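Local coordinates for ancillary protein 2 (Streptococcus pyogenes, PDB 4C0Z) that sits at the pilus tip and binds covalently to host cell-surface targets through reactive thioester bonds, here represented by its N-terminal thioester domain, at residues His39-Asn44 with Ala53-Leu58; Leu58-Pro63 with Leu87-Arg92; Gln99-Arg104 with Ile175-Val180; Ser147-Gln152 with Asn169-Leu174. All coordinates share one frame; numbering follows the deposited sequence.

Contact 1 (His39-Asn44 with Ala53-Leu58). With SPD (spermidine), chain B.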
# COMPACT_ATOMS: atom_id res chain seq x y z
N HIS I 39 -5.41 10.43 -6.71
CA HIS I 39 -4.08 10.46 -7.31
C HIS I 39 -4.25 10.66 -8.78
O HIS I 39 -5.28 10.27 -9.34
CB HIS I 39 -3.28 9.14 -7.06
CG HIS I 39 -3.08 8.88 -5.60
ND1 HIS I 39 -2.09 9.51 -4.89
CD2 HIS I 39 -3.83 8.13 -4.75
CE1 HIS I 39 -2.25 9.13 -3.63
NE2 HIS I 39 -3.27 8.27 -3.51
N ASN I 40 -3.24 11.26 -9.41
CA ASN I 40 -3.20 11.44 -10.84
C ASN I 40 -1.73 11.39 -11.21
O ASN I 40 -1.08 12.41 -11.38
CB ASN I 40 -3.91 12.72 -11.32
CG ASN I 40 -4.16 12.72 -12.81
OD1 ASN I 40 -3.53 11.98 -13.59
ND2 ASN I 40 -5.08 13.57 -13.24
N LEU I 41 -1.21 10.18 -11.28
CA LEU I 41 0.19 9.91 -11.55
C LEU I 41 0.55 10.13 -12.98
O LEU I 41 -0.21 9.77 -13.89
CB LEU I 41 0.62 8.51 -11.06
CG LEU I 41 0.18 8.12 -9.64
CD1 LEU I 41 0.46 6.66 -9.36
CD2 LEU I 41 0.79 9.02 -8.59
N LYS I 42 1.70 10.76 -13.17
CA LYS I 42 2.22 11.09 -14.50
C LYS I 42 3.70 10.80 -14.59
O LYS I 42 4.40 10.80 -13.58
CB LYS I 42 1.98 12.58 -14.80
CG LYS I 42 0.82 12.87 -15.74
CD LYS I 42 -0.55 12.78 -15.11
CE LYS I 42 -1.55 13.70 -15.76
NZ LYS I 42 -2.66 12.95 -16.39
N VAL I 43 4.18 10.58 -15.81
CA VAL I 43 5.59 10.45 -16.17
C VAL I 43 5.84 11.39 -17.34
O VAL I 43 4.98 11.50 -18.23
CB VAL I 43 6.15 9.02 -16.44
CG1 VAL I 43 6.11 8.16 -15.20
CG2 VAL I 43 5.46 8.34 -17.62
N ASN I 44 6.98 12.08 -17.34
CA ASN I 44 7.41 12.93 -18.45
C ASN I 44 8.95 13.02 -18.47
O ASN I 44 9.61 12.67 -17.49
CB ASN I 44 6.69 14.29 -18.48
CG ASN I 44 7.31 15.40 -17.67
OD1 ASN I 44 7.87 15.21 -16.61
ND2 ASN I 44 7.14 16.60 -18.14
N ALA I 53 0.06 7.64 -15.77
CA ALA I 53 0.74 6.52 -15.11
C ALA I 53 -0.10 5.94 -13.98
O ALA I 53 -0.97 6.62 -13.45
CB ALA I 53 2.10 6.95 -14.59
N TYR I 54 0.17 4.67 -13.66
CA TYR I 54 -0.46 3.93 -12.57
C TYR I 54 0.67 3.25 -11.82
O TYR I 54 1.65 2.82 -12.43
CB TYR I 54 -1.51 2.92 -13.09
CG TYR I 54 -2.72 3.63 -13.67
CD1 TYR I 54 -3.75 4.07 -12.85
CD2 TYR I 54 -2.78 3.95 -15.03
CE1 TYR I 54 -4.84 4.78 -13.36
CE2 TYR I 54 -3.87 4.65 -15.56
CZ TYR I 54 -4.90 5.06 -14.72
OH TYR I 54 -6.00 5.72 -15.24
N CYS I 55 0.54 3.17 -10.50
CA CYS I 55 1.57 2.58 -9.66
C CYS I 55 1.34 1.12 -9.35
O CYS I 55 0.24 0.61 -9.50
CB CYS I 55 1.75 3.40 -8.38
SG CYS I 55 0.30 3.39 -7.30
N PHE I 56 2.40 0.47 -8.84
CA PHE I 56 2.40 -0.88 -8.29
C PHE I 56 3.41 -0.94 -7.16
O PHE I 56 4.16 0.01 -6.99
CB PHE I 56 2.53 -1.97 -9.35
CG PHE I 56 3.79 -2.06 -10.17
CD1 PHE I 56 3.96 -1.26 -11.30
CD2 PHE I 56 4.72 -3.06 -9.92
CE1 PHE I 56 5.07 -1.43 -12.13
CE2 PHE I 56 5.84 -3.22 -10.75
CZ PHE I 56 6.00 -2.41 -11.85
N ASN I 57 3.40 -2.03 -6.34
CA ASN I 57 4.18 -2.24 -5.11
C ASN I 57 3.48 -1.48 -3.99
O ASN I 57 3.91 -0.38 -3.60
CB ASN I 57 5.65 -1.83 -5.21
CG ASN I 57 6.39 -2.41 -6.39
OD1 ASN I 57 6.80 -1.69 -7.30
ND2 ASN I 57 6.62 -3.69 -6.41
N LEU I 58 2.38 -2.04 -3.48
CA LEU I 58 1.56 -1.42 -2.44
C LEU I 58 2.29 -1.12 -1.14
O LEU I 58 1.84 -0.25 -0.40
CB LEU I 58 0.32 -2.28 -2.15
CG LEU I 58 -0.76 -2.32 -3.22
CD1 LEU I 58 -1.86 -3.29 -2.80
CD2 LEU I 58 -1.34 -0.94 -3.44
N1 SPD B . 0.22 2.06 4.50
C2 SPD B . 1.29 1.10 4.23
C3 SPD B . 1.73 1.17 2.76
C4 SPD B . 1.78 2.60 2.24
C5 SPD B . 2.01 2.50 0.74
N6 SPD B . 1.06 3.31 -0.01
C7 SPD B . 1.39 3.35 -1.46
C8 SPD B . 0.40 2.44 -2.26
C9 SPD B . 0.76 2.46 -3.78
N10 SPD B . 2.19 2.22 -4.03
O HOH W 1 -2.89 7.78 -11.81

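Contact 2 (Leu58-Pro63 with Leu87-Arg92). With SPD (spermidine), chain B.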
# COMPACT_ATOMS: atom_id res chain seq x y z
N LEU I 58 2.38 -2.04 -3.48
CA LEU I 58 1.56 -1.42 -2.44
C LEU I 58 2.29 -1.12 -1.14
O LEU I 58 1.84 -0.25 -0.40
CB LEU I 58 0.32 -2.28 -2.15
CG LEU I 58 -0.76 -2.32 -3.22
CD1 LEU I 58 -1.86 -3.29 -2.80
CD2 LEU I 58 -1.34 -0.94 -3.44
N THR I 59 3.37 -1.83 -0.84
CA THR I 59 4.07 -1.63 0.43
C THR I 59 5.17 -0.56 0.32
O THR I 59 5.84 -0.29 1.30
CB THR I 59 4.58 -2.97 1.01
OG1 THR I 59 5.65 -3.44 0.20
CG2 THR I 59 3.50 -4.03 1.08
N LYS I 60 5.32 0.07 -0.86
CA LYS I 60 6.30 1.14 -1.10
C LYS I 60 5.63 2.51 -1.10
O LYS I 60 4.41 2.57 -0.96
CB LYS I 60 7.14 0.88 -2.37
CG LYS I 60 8.00 -0.37 -2.18
CD LYS I 60 8.78 -0.69 -3.41
CE LYS I 60 9.70 -1.85 -3.11
NZ LYS I 60 10.83 -1.91 -4.08
N HIS I 61 6.41 3.60 -1.17
CA HIS I 61 5.87 4.96 -1.10
C HIS I 61 5.28 5.42 -2.40
O HIS I 61 5.85 5.17 -3.47
CB HIS I 61 6.97 5.98 -0.70
CG HIS I 61 7.34 5.96 0.75
ND1 HIS I 61 6.59 6.62 1.69
CD2 HIS I 61 8.41 5.39 1.35
CE1 HIS I 61 7.20 6.40 2.85
NE2 HIS I 61 8.32 5.69 2.69
N PHE I 62 4.17 6.18 -2.32
CA PHE I 62 3.57 6.82 -3.49
C PHE I 62 4.59 7.82 -4.05
O PHE I 62 5.30 8.43 -3.26
CB PHE I 62 2.33 7.65 -3.06
CG PHE I 62 1.00 6.93 -3.04
CD1 PHE I 62 0.40 6.52 -4.22
CD2 PHE I 62 0.33 6.72 -1.83
CE1 PHE I 62 -0.83 5.85 -4.20
CE2 PHE I 62 -0.90 6.08 -1.82
CZ PHE I 62 -1.48 5.65 -3.01
N PRO I 63 4.64 8.07 -5.38
CA PRO I 63 5.51 9.15 -5.87
C PRO I 63 5.05 10.48 -5.24
O PRO I 63 3.86 10.68 -4.96
CB PRO I 63 5.27 9.14 -7.39
CG PRO I 63 4.70 7.77 -7.68
CD PRO I 63 3.86 7.47 -6.48
N LEU I 87 10.21 -6.75 -10.90
CA LEU I 87 9.91 -5.55 -10.10
C LEU I 87 8.68 -5.62 -9.19
O LEU I 87 8.61 -4.84 -8.23
CB LEU I 87 9.79 -4.33 -11.04
CG LEU I 87 11.06 -3.96 -11.79
CD1 LEU I 87 10.79 -2.93 -12.84
CD2 LEU I 87 12.16 -3.49 -10.82
N ALA I 88 7.71 -6.48 -9.47
CA ALA I 88 6.50 -6.59 -8.66
C ALA I 88 6.72 -7.54 -7.49
O ALA I 88 7.41 -8.54 -7.64
CB ALA I 88 5.32 -7.06 -9.51
N ASP I 89 6.13 -7.19 -6.33
CA ASP I 89 6.21 -7.98 -5.11
C ASP I 89 5.34 -9.24 -5.22
O ASP I 89 5.85 -10.35 -5.06
CB ASP I 89 5.78 -7.12 -3.89
CG ASP I 89 6.75 -6.04 -3.42
OD1 ASP I 89 7.35 -5.35 -4.27
OD2 ASP I 89 6.83 -5.81 -2.19
N LYS I 90 4.02 -9.08 -5.50
CA LYS I 90 3.06 -10.19 -5.59
C LYS I 90 2.22 -10.15 -6.88
O LYS I 90 1.00 -9.97 -6.79
CB LYS I 90 2.10 -10.16 -4.36
CG LYS I 90 2.78 -10.25 -3.00
CD LYS I 90 1.90 -9.67 -1.89
CE LYS I 90 2.59 -9.80 -0.56
NZ LYS I 90 2.04 -8.84 0.43
N PRO I 91 2.80 -10.32 -8.10
CA PRO I 91 1.95 -10.26 -9.31
C PRO I 91 1.00 -11.46 -9.44
O PRO I 91 1.36 -12.56 -9.04
CB PRO I 91 2.97 -10.17 -10.45
CG PRO I 91 4.18 -10.84 -9.94
CD PRO I 91 4.22 -10.55 -8.45
N ARG I 92 -0.22 -11.22 -9.96
CA ARG I 92 -1.24 -12.25 -10.19
C ARG I 92 -0.91 -12.90 -11.54
O ARG I 92 -1.42 -12.48 -12.59
CB ARG I 92 -2.64 -11.61 -10.17
CG ARG I 92 -3.76 -12.59 -9.92
CD ARG I 92 -5.14 -11.93 -9.96
NE ARG I 92 -5.39 -11.06 -8.80
CZ ARG I 92 -5.87 -11.47 -7.63
NH1 ARG I 92 -6.16 -12.75 -7.43
NH2 ARG I 92 -6.07 -10.60 -6.66
N1 SPD B . 0.22 2.06 4.50
C2 SPD B . 1.29 1.10 4.23
C3 SPD B . 1.73 1.17 2.76
C4 SPD B . 1.78 2.60 2.24
C5 SPD B . 2.01 2.50 0.74
N6 SPD B . 1.06 3.31 -0.01
C7 SPD B . 1.39 3.35 -1.46
C8 SPD B . 0.40 2.44 -2.26
C9 SPD B . 0.76 2.46 -3.78
N10 SPD B . 2.19 2.22 -4.03

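Contact 3 (Gln99-Arg104 with Ile175-Val180)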
# COMPACT_ATOMS: atom_id res chain seq x y z
N GLN I 99 0.81 -9.12 -18.43
CA GLN I 99 1.06 -8.04 -19.40
C GLN I 99 -0.21 -7.69 -20.20
O GLN I 99 -0.59 -6.51 -20.24
CB GLN I 99 2.22 -8.47 -20.33
CG GLN I 99 2.41 -7.65 -21.60
CD GLN I 99 3.66 -8.04 -22.37
OE1 GLN I 99 3.97 -9.23 -22.55
NE2 GLN I 99 4.38 -7.05 -22.87
N GLN I 100 -0.89 -8.72 -20.79
CA GLN I 100 -2.11 -8.60 -21.60
C GLN I 100 -3.29 -8.06 -20.81
O GLN I 100 -4.02 -7.20 -21.30
CB GLN I 100 -2.47 -9.93 -22.28
CG GLN I 100 -1.49 -10.34 -23.37
CD GLN I 100 -0.34 -11.20 -22.90
OE1 GLN I 100 -0.01 -11.30 -21.72
NE2 GLN I 100 0.32 -11.86 -23.85
N ASN I 101 -3.44 -8.54 -19.56
CA ASN I 101 -4.49 -8.09 -18.66
C ASN I 101 -4.32 -6.62 -18.29
O ASN I 101 -5.30 -5.87 -18.33
CB ASN I 101 -4.56 -8.97 -17.41
CG ASN I 101 -5.21 -10.30 -17.69
OD1 ASN I 101 -6.14 -10.41 -18.51
ND2 ASN I 101 -4.74 -11.33 -17.04
N ILE I 102 -3.08 -6.21 -18.00
CA ILE I 102 -2.74 -4.84 -17.65
C ILE I 102 -3.02 -3.93 -18.85
O ILE I 102 -3.70 -2.91 -18.69
CB ILE I 102 -1.31 -4.74 -17.05
CG1 ILE I 102 -1.29 -5.31 -15.61
CG2 ILE I 102 -0.78 -3.29 -17.07
CD1 ILE I 102 0.01 -5.83 -15.13
N LEU I 103 -2.55 -4.33 -20.04
CA LEU I 103 -2.77 -3.60 -21.30
C LEU I 103 -4.25 -3.40 -21.58
O LEU I 103 -4.65 -2.30 -21.97
CB LEU I 103 -2.11 -4.31 -22.48
CG LEU I 103 -0.84 -3.68 -23.08
CD1 LEU I 103 -0.47 -4.35 -24.37
CD2 LEU I 103 -0.99 -2.19 -23.32
N ARG I 104 -5.07 -4.47 -21.36
CA ARG I 104 -6.53 -4.40 -21.54
C ARG I 104 -7.17 -3.38 -20.60
O ARG I 104 -8.08 -2.65 -21.03
CB ARG I 104 -7.19 -5.77 -21.36
CG ARG I 104 -7.37 -6.52 -22.65
CD ARG I 104 -8.22 -7.76 -22.51
NE ARG I 104 -7.56 -8.80 -21.71
CZ ARG I 104 -6.74 -9.72 -22.21
NH1 ARG I 104 -6.45 -9.75 -23.50
NH2 ARG I 104 -6.19 -10.63 -21.41
N ILE I 175 -11.69 -6.09 -14.29
CA ILE I 175 -10.93 -7.21 -13.71
C ILE I 175 -11.41 -8.58 -14.21
O ILE I 175 -10.86 -9.60 -13.78
CB ILE I 175 -10.87 -7.14 -12.15
CG1 ILE I 175 -12.26 -7.33 -11.50
CG2 ILE I 175 -10.16 -5.85 -11.69
CD1 ILE I 175 -12.23 -7.78 -10.08
N ASN I 176 -12.42 -8.61 -15.11
CA ASN I 176 -12.94 -9.85 -15.70
C ASN I 176 -12.44 -9.96 -17.15
O ASN I 176 -12.98 -9.26 -18.02
CB ASN I 176 -14.48 -9.88 -15.61
CG ASN I 176 -15.14 -11.12 -16.16
OD1 ASN I 176 -14.50 -12.12 -16.53
ND2 ASN I 176 -16.46 -11.09 -16.21
N PRO I 177 -11.42 -10.81 -17.45
CA PRO I 177 -10.91 -10.89 -18.83
C PRO I 177 -11.94 -11.31 -19.86
O PRO I 177 -11.93 -10.75 -20.96
CB PRO I 177 -9.75 -11.89 -18.72
CG PRO I 177 -9.39 -11.94 -17.29
CD PRO I 177 -10.66 -11.70 -16.54
N LYS I 178 -12.85 -12.25 -19.52
CA LYS I 178 -13.92 -12.74 -20.39
C LYS I 178 -14.83 -11.58 -20.84
O LYS I 178 -15.14 -11.48 -22.02
CB LYS I 178 -14.73 -13.85 -19.71
CG LYS I 178 -13.97 -15.17 -19.58
CD LYS I 178 -14.76 -16.21 -18.79
CE LYS I 178 -14.01 -17.51 -18.63
NZ LYS I 178 -12.92 -17.42 -17.62
N GLU I 179 -15.19 -10.69 -19.90
CA GLU I 179 -16.01 -9.49 -20.13
C GLU I 179 -15.31 -8.52 -21.11
O GLU I 179 -15.94 -8.08 -22.07
CB GLU I 179 -16.36 -8.79 -18.79
CG GLU I 179 -17.08 -7.45 -18.89
CD GLU I 179 -18.41 -7.40 -19.60
OE1 GLU I 179 -19.21 -8.36 -19.48
OE2 GLU I 179 -18.69 -6.37 -20.27
N VAL I 180 -14.02 -8.19 -20.85
CA VAL I 180 -13.21 -7.28 -21.68
C VAL I 180 -13.02 -7.85 -23.10
O VAL I 180 -13.10 -7.11 -24.07
CB VAL I 180 -11.85 -6.88 -21.02
CG1 VAL I 180 -11.17 -5.76 -21.79
CG2 VAL I 180 -12.04 -6.47 -19.56

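Contact 4 (Ser147-Gln152 with Asn169-Leu174)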
# COMPACT_ATOMS: atom_id res chain seq x y z
N SER I 147 -19.59 -5.20 -5.55
CA SER I 147 -20.80 -4.58 -4.99
C SER I 147 -20.49 -3.89 -3.66
O SER I 147 -21.21 -2.97 -3.26
CB SER I 147 -21.88 -5.63 -4.77
OG SER I 147 -22.13 -6.38 -5.95
N LYS I 148 -19.43 -4.36 -2.97
CA LYS I 148 -18.96 -3.86 -1.67
C LYS I 148 -17.70 -2.97 -1.80
O LYS I 148 -17.24 -2.43 -0.80
CB LYS I 148 -18.67 -5.05 -0.74
CG LYS I 148 -19.91 -5.79 -0.26
CD LYS I 148 -19.56 -6.97 0.62
CE LYS I 148 -20.80 -7.72 1.05
NZ LYS I 148 -20.46 -8.95 1.82
N ALA I 149 -17.14 -2.82 -3.03
CA ALA I 149 -15.93 -2.03 -3.27
C ALA I 149 -16.11 -0.53 -3.00
O ALA I 149 -17.23 -0.03 -3.02
CB ALA I 149 -15.43 -2.24 -4.69
N PHE I 150 -14.99 0.18 -2.73
CA PHE I 150 -14.89 1.63 -2.50
C PHE I 150 -15.67 2.13 -1.26
O PHE I 150 -16.09 3.29 -1.23
CB PHE I 150 -15.27 2.43 -3.76
CG PHE I 150 -14.63 1.93 -5.03
CD1 PHE I 150 -13.25 1.97 -5.20
CD2 PHE I 150 -15.41 1.42 -6.06
CE1 PHE I 150 -12.66 1.49 -6.38
CE2 PHE I 150 -14.82 0.94 -7.24
CZ PHE I 150 -13.45 1.00 -7.40
N GLN I 151 -15.81 1.28 -0.22
CA GLN I 151 -16.49 1.67 1.02
C GLN I 151 -15.75 2.79 1.76
O GLN I 151 -16.38 3.75 2.21
CB GLN I 151 -16.75 0.46 1.91
CG GLN I 151 -18.08 -0.23 1.60
CD GLN I 151 -18.35 -1.40 2.51
OE1 GLN I 151 -18.40 -1.27 3.75
NE2 GLN I 151 -18.56 -2.57 1.92
N GLN I 152 -14.41 2.69 1.86
CA GLN I 152 -13.58 3.73 2.50
C GLN I 152 -13.57 5.01 1.67
O GLN I 152 -13.74 6.10 2.22
CB GLN I 152 -12.14 3.24 2.78
CG GLN I 152 -12.02 2.19 3.90
CD GLN I 152 -12.50 2.64 5.26
OE1 GLN I 152 -12.09 3.68 5.79
NE2 GLN I 152 -13.36 1.84 5.86
N ASN I 169 -19.40 -1.05 -10.95
CA ASN I 169 -19.68 -1.79 -12.17
C ASN I 169 -18.49 -1.77 -13.13
O ASN I 169 -18.19 -2.81 -13.73
CB ASN I 169 -20.95 -1.25 -12.86
CG ASN I 169 -21.83 -2.33 -13.43
OD1 ASN I 169 -21.37 -3.31 -14.04
ND2 ASN I 169 -23.13 -2.23 -13.16
N ALA I 170 -17.81 -0.61 -13.25
CA ALA I 170 -16.65 -0.45 -14.12
C ALA I 170 -15.46 -1.29 -13.63
O ALA I 170 -14.78 -1.88 -14.45
CB ALA I 170 -16.26 1.01 -14.24
N LEU I 171 -15.27 -1.39 -12.29
CA LEU I 171 -14.21 -2.22 -11.68
C LEU I 171 -14.46 -3.70 -11.98
O LEU I 171 -13.52 -4.39 -12.38
CB LEU I 171 -14.11 -1.98 -10.16
CG LEU I 171 -13.04 -2.80 -9.40
CD1 LEU I 171 -11.62 -2.39 -9.79
CD2 LEU I 171 -13.25 -2.69 -7.89
N LYS I 172 -15.72 -4.15 -11.82
CA LYS I 172 -16.18 -5.51 -12.09
C LYS I 172 -15.84 -5.93 -13.52
O LYS I 172 -15.30 -7.02 -13.74
CB LYS I 172 -17.71 -5.61 -11.86
CG LYS I 172 -18.23 -7.04 -11.83
CD LYS I 172 -19.75 -7.10 -11.87
CE LYS I 172 -20.28 -8.50 -11.61
NZ LYS I 172 -19.99 -9.44 -12.73
N ARG I 173 -16.13 -5.04 -14.49
CA ARG I 173 -15.87 -5.28 -15.90
C ARG I 173 -14.38 -5.31 -16.24
O ARG I 173 -13.96 -6.20 -16.97
CB ARG I 173 -16.64 -4.28 -16.78
CG ARG I 173 -18.16 -4.47 -16.73
CD ARG I 173 -18.89 -3.35 -17.45
NE ARG I 173 -18.85 -3.51 -18.90
CZ ARG I 173 -19.27 -2.59 -19.77
NH1 ARG I 173 -19.77 -1.43 -19.34
NH2 ARG I 173 -19.20 -2.82 -21.07
N LEU I 174 -13.58 -4.37 -15.67
CA LEU I 174 -12.14 -4.28 -15.91
C LEU I 174 -11.31 -5.48 -15.42
O LEU I 174 -10.30 -5.82 -16.06
CB LEU I 174 -11.54 -2.98 -15.30
CG LEU I 174 -11.89 -1.66 -15.96
CD1 LEU I 174 -11.35 -0.50 -15.15
CD2 LEU I 174 -11.38 -1.59 -17.39

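Contact 1 (His39-Asn44 with Ala53-Leu58)
Ala53 and Leu41 meet across the antiparallel beta hairpin of strands 41-44 and 51-56, part of the six-stranded barrel of this domain. Ala53 N donates to Leu41 O at 2.9 Å, with an N-H...O angle of 163°. The Ala53 methyl turns to the neighbouring strand and touches two side chains. Its CB lies 4.1 Å from Leu41 CB and 4.2 Å from Val43 CG1. Ala53 O does not bond directly to Leu41 N; one water accepts from Leu41 N and donates to Ala53 O. Tyr54 turns the other way, and its hydroxyl bonds Tyr110 O. Cys55 follows, the cysteine of the thioester cross-link to Gln204. Leu41 CG stands beside its own backbone N (chi1 -47°), and its CD1 reaches along the strand to Cys55 CB at 3.6 Å. The same methyl is 3.9 Å from Cys55 SG, so one leucine branch packs against the reactive side chain. Cys55 SG is also 3.7 Å from spermidine C9. Leu206 of strand 205-211 also packs on Cys55. Asn57 lies beyond the strand, with its N bonded to Asp139 OD1. Asn57 O and Lys60 O of the second subunit also bond spermidine. In this chain, spermidine N10 donates to Asn57 O at 3.1 Å.

Contact 2 (Leu58-Pro63 with Leu87-Arg92)
Thr59 and Asp89 bring together the loop after strand 51-56 and the loop after helix 81-87 in the thioester domain. Their polar ends approach at a slant. Thr59 OG1 is 3.6 Å from Asp89 OD2, too long for a hydrogen bond. Lys60 runs extended past the same carboxylate, and its CE is 4.4 Å from Asp89 OD1. The charged ends do not touch: Lys60 NZ is 4.9 Å from Asp89 OD1. The Lys60 ammonium instead bonds Lys201 O and forms a salt bridge with Asp156 of the second subunit. Asn57, just before the first loop, ties it to the second: its ND2 bonds Leu87 O and, weakly, Asp89 OD1. Farther along the first loop, Phe62 lays one ring face against spermidine. Spermidine C7 lies 3.5 Å above the ring plane, offset toward the rim, and is 3.6 Å from Phe62 CD2. The His39 ring stacks with Phe62, and His61 of the second subunit meets it at a slant. Phe62 thus packs on the ligand's carbon chain, while backbone carbonyls of both subunits accept its hydrogen bonds. No hydrogen bond or salt bridge joins the 58-63 and 87-92 loops directly; the acid may still favour the positive charge of Lys60 at this distance.

Contact 3 (Gln99-Arg104 with Ile175-Val180)
Arg104 meets Val180 through a bend in its chain and a turned isopropyl group. The arginine is extended as far as CD and then folds at chi3 (-68°). Val180 CG1 lies opposite its own backbone N (chi1 -170°), which points that methyl at the bend. This is a helix-to-helix contact of the thioester domain, joining helix 98-108 to the short helix 177-181. The two side chains cross at a slant. Arg104 CD is 3.6 Å from Val180 CG1, and Arg104 CB and CG both lie 4.0 Å from the same methyl. The aliphatic part of the arginine does the packing. One turn back on each helix, Asn101 and Pro177 form the second point of contact. Their CA atoms are 7.0 Å apart. Asn101 OD1 lies 3.8 Å from Pro177 CG, a polar atom packed against the proline ring. Pro177 opens the short helix, and Asn176 holds the N-cap position just before it. Tyr137 of helix 123-138 packs on both Asn101 and Pro177. Arg104 also has a long, weak ion pair with Glu181. No hydrogen bond crosses between 99-104 and 175-180, but one within the first helix fixes the guanidinium. Gln100 O lies over the centre of one guanidinium face. At its edge, in the guanidinium plane, Arg104 NH2 donates to Asn101 OD1 at 2.9 Å, with the nitrogen above the amide carbonyl plane.

Contact 4 (Ser147-Gln152 with Asn169-Leu174)
Ala149 and Leu171 are the nearest backbone pair, with CA atoms 8.6 Å apart, so only side chains bridge the turn before helix 151-157 and the end of helix 161-174. Phe150 holds the N-cap position of helix 151-157 with left-handed backbone angles (phi 62°, psi 30°). Its CB and that of Ala149 both point at helix 161-174. Leu171 CG stands opposite the backbone N (chi1 180°), which carries the side chain out to the turn. CD2 does most of the touching, with Leu171 CB 4.1 Å from Phe150 CZ. Leu171 CD2 is 3.7 Å from Phe150 CZ and 3.9 Å from Ala149 CB. It comes to the ring obliquely. The Ala149 methyl lies over one face of that ring, offset toward the rim, so the three groups form one small apolar cluster. Leu128 and Val129 of helix 123-138 and Leu164 and Met167 of helix 161-174 add to the packing round Phe150. Polar bonds hold the turn. Gln151 NE2 donates to Lys148 O at 3.0 Å, on a lone pair in the carbonyl plane, and Arg168 NE bonds Ala149 O. No hydrogen bond crosses between the segments. Contact here rests on apolar packing, which joins the turn before helix 151-157 to helix 161-174.

How the contacts relate
Contacts 1 and 2 form the ligand side of the domain, and contacts 3 and 4 belong to its helices. Contacts 1 and 2 have centres about 11 Å apart, share Leu58, and both touch spermidine and the second subunit. They follow one another along the chain. Contact 1 lies in the barrel; contact 2 joins the loop after strand 51-56 to the loop after helix 81-87. Contacts 3 and 4 have centres about 16 Å apart. Contact 4 falls in sequence between the segments of contact 3, and helix 161-174 leads into helix 177-181. A salt bridge from Arg173 to Glu179 links them. Both lie about 19 to 21 Å, centre to centre, from contacts 1 and 2. The thioester cysteine and ligand pocket thus lie with contacts 1 and 2; contacts 3 and 4 are structural packing.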